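Local coordinates for prohead core protein protease (Enterobacteria phage T4, PDB 5JBL), which acts as a serine protease of the prohead inner core, activated by self-cleavage after prohead assembly and then processing many prohead proteins, at residues 75-81 / 174-180. The protein carries 3 engineered substitutions. Residues are numbered along the deposited sequence; the frame is centred on the assembly and turned at random.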
# COMPACT_ATOMS: atom_id res chain seq x y z
N LEU C 75 -9.58 -28.13 -23.55
CA LEU C 75 -9.11 -27.96 -24.91
C LEU C 75 -9.93 -26.86 -25.56
O LEU C 75 -11.17 -26.90 -25.52
CB LEU C 75 -9.24 -29.28 -25.70
CG LEU C 75 -8.73 -29.31 -27.15
CD1 LEU C 75 -8.22 -30.70 -27.48
CD2 LEU C 75 -9.81 -28.91 -28.15
N TYR C 76 -9.24 -25.90 -26.19
CA TYR C 76 -9.90 -24.83 -26.93
C TYR C 76 -9.87 -25.16 -28.42
O TYR C 76 -8.79 -25.13 -29.02
CB TYR C 76 -9.21 -23.49 -26.67
CG TYR C 76 -9.48 -22.92 -25.30
CD1 TYR C 76 -8.93 -23.49 -24.16
CD2 TYR C 76 -10.29 -21.80 -25.14
CE1 TYR C 76 -9.19 -22.98 -22.90
CE2 TYR C 76 -10.55 -21.28 -23.90
CZ TYR C 76 -10.00 -21.87 -22.79
OH TYR C 76 -10.29 -21.32 -21.57
N PRO C 77 -11.00 -25.48 -29.05
CA PRO C 77 -10.98 -25.74 -30.50
C PRO C 77 -10.52 -24.52 -31.28
O PRO C 77 -10.79 -23.38 -30.90
CB PRO C 77 -12.44 -26.11 -30.81
CG PRO C 77 -13.00 -26.62 -29.49
CD PRO C 77 -12.32 -25.76 -28.45
N LYS C 78 -9.83 -24.77 -32.41
CA LYS C 78 -9.14 -23.66 -33.09
C LYS C 78 -10.12 -22.61 -33.59
O LYS C 78 -9.87 -21.40 -33.45
CB LYS C 78 -8.29 -24.17 -34.25
CG LYS C 78 -7.44 -23.03 -34.82
CD LYS C 78 -6.32 -23.49 -35.72
CE LYS C 78 -5.40 -22.32 -36.05
NZ LYS C 78 -4.49 -22.65 -37.18
N ARG C 79 -11.23 -23.03 -34.18
CA ARG C 79 -12.21 -22.08 -34.71
C ARG C 79 -12.77 -21.19 -33.61
O ARG C 79 -13.00 -19.99 -33.81
CB ARG C 79 -13.32 -22.85 -35.43
CG ARG C 79 -14.35 -22.02 -36.18
CD ARG C 79 -15.27 -22.94 -37.00
NE ARG C 79 -16.53 -22.30 -37.37
CZ ARG C 79 -17.51 -22.90 -38.03
NH1 ARG C 79 -17.39 -24.17 -38.41
NH2 ARG C 79 -18.62 -22.23 -38.32
N ILE C 80 -12.98 -21.77 -32.42
CA ILE C 80 -13.56 -21.01 -31.32
C ILE C 80 -12.56 -20.00 -30.77
O ILE C 80 -12.92 -18.84 -30.48
CB ILE C 80 -14.05 -21.97 -30.23
CG1 ILE C 80 -15.23 -22.79 -30.78
CG2 ILE C 80 -14.39 -21.23 -28.93
CD1 ILE C 80 -15.70 -23.91 -29.90
N LEU C 81 -11.30 -20.41 -30.61
CA LEU C 81 -10.30 -19.47 -30.10
C LEU C 81 -9.94 -18.42 -31.13
O LEU C 81 -9.59 -17.29 -30.77
CB LEU C 81 -9.04 -20.21 -29.65
CG LEU C 81 -8.06 -19.43 -28.76
CD1 LEU C 81 -8.70 -18.91 -27.46
CD2 LEU C 81 -6.85 -20.27 -28.48
N ARG C 174 -12.22 -31.66 -20.86
CA ARG C 174 -13.38 -30.88 -21.27
C ARG C 174 -13.05 -30.09 -22.52
O ARG C 174 -11.91 -29.68 -22.74
CB ARG C 174 -13.83 -29.94 -20.14
CG ARG C 174 -14.84 -30.52 -19.16
CD ARG C 174 -14.38 -31.73 -18.39
NE ARG C 174 -13.19 -31.52 -17.57
CZ ARG C 174 -12.52 -32.52 -16.99
NH1 ARG C 174 -12.92 -33.77 -17.17
NH2 ARG C 174 -11.44 -32.26 -16.26
N ILE C 175 -14.07 -29.88 -23.35
CA ILE C 175 -13.94 -29.07 -24.56
C ILE C 175 -14.69 -27.76 -24.34
O ILE C 175 -15.83 -27.77 -23.85
CB ILE C 175 -14.49 -29.80 -25.79
CG1 ILE C 175 -13.72 -31.11 -26.03
CG2 ILE C 175 -14.42 -28.91 -27.03
CD1 ILE C 175 -14.30 -31.97 -27.15
N VAL C 176 -14.07 -26.65 -24.70
CA VAL C 176 -14.72 -25.35 -24.57
C VAL C 176 -15.79 -25.22 -25.65
O VAL C 176 -15.56 -25.55 -26.82
CB VAL C 176 -13.68 -24.23 -24.66
CG1 VAL C 176 -14.32 -22.86 -24.56
CG2 VAL C 176 -12.64 -24.40 -23.55
N ASN C 177 -16.97 -24.76 -25.25
CA ASN C 177 -18.10 -24.69 -26.17
C ASN C 177 -18.04 -23.43 -27.02
O ASN C 177 -17.33 -22.47 -26.73
CB ASN C 177 -19.42 -24.76 -25.40
CG ASN C 177 -19.67 -26.12 -24.77
OD1 ASN C 177 -19.31 -27.15 -25.34
ND2 ASN C 177 -20.26 -26.13 -23.59
N GLU C 178 -18.81 -23.45 -28.11
CA GLU C 178 -18.92 -22.29 -28.97
C GLU C 178 -19.39 -21.09 -28.18
O GLU C 178 -20.19 -21.20 -27.25
CB GLU C 178 -19.89 -22.61 -30.13
CG GLU C 178 -19.86 -21.63 -31.28
CD GLU C 178 -20.85 -21.98 -32.39
OE1 GLU C 178 -21.42 -23.10 -32.34
OE2 GLU C 178 -21.06 -21.16 -33.30
N GLY C 179 -18.86 -19.92 -28.52
CA GLY C 179 -19.23 -18.70 -27.84
C GLY C 179 -18.27 -18.24 -26.77
O GLY C 179 -18.56 -17.24 -26.10
N PHE C 180 -17.15 -18.94 -26.58
CA PHE C 180 -16.15 -18.50 -25.61
C PHE C 180 -15.75 -17.06 -25.90
O PHE C 180 -15.55 -16.67 -27.05
CB PHE C 180 -14.91 -19.39 -25.67
CG PHE C 180 -13.76 -18.85 -24.86
CD1 PHE C 180 -12.69 -18.23 -25.47
CD2 PHE C 180 -13.77 -18.94 -23.47
CE1 PHE C 180 -11.64 -17.73 -24.74
CE2 PHE C 180 -12.73 -18.45 -22.72
CZ PHE C 180 -11.66 -17.84 -23.35
O HOH W 1 -15.20 -17.90 -29.57
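Leu75 N donates to Arg174 O at 2.9 Å, the first of two bonds in a short parallel beta pairing. In the second, Val176 N reaches Leu75 O at 3.0 Å in a nearly straight bond, so the backbone N-H and C=O of Leu75 both pair with strand 174-176. The pairing adds strand 74-75 to a mixed sheet just before Pro77, the N-cap of helix 78-93.

Beyond the strand pair the direct contacts are mostly between apolar side chains. Val176 CG2 sits over the centre of one face of the Tyr76 ring, 3.6 Å from the centroid and 4° off the normal, which meets the definition of a CH-pi contact. The same ring then turns its edge to Phe180: the planes stand at 82°, and Tyr76 CE2 lies above the centre of the Phe180 face, a T-shaped pair with Tyr76 as the edge. Phe180 CG lies anti to the backbone N (chi1 171°), carrying the ring from the type II turn of residues 177-180 to Tyr76. Tyr76 OH is hydrogen-bonded to Glu28 OE2, at the inferred autolysis site, while Leu26 of strand 24-29 touches both side chains. The aromatic pair thus borders strand 24-29, consistent with the N-terminus blocking the catalytic centre.

On the helix side, Pro77 CG meets Ile175 CG2 at 3.6 Å. Ile80 splits its branches: CD1 extends over the backbone at Val176 O and Glu178 N, whereas CG2 packs on Phe180 CB at 3.8 Å. One water closes this end, donating to Ile80 O and, at 2.8 Å, to Phe180 O.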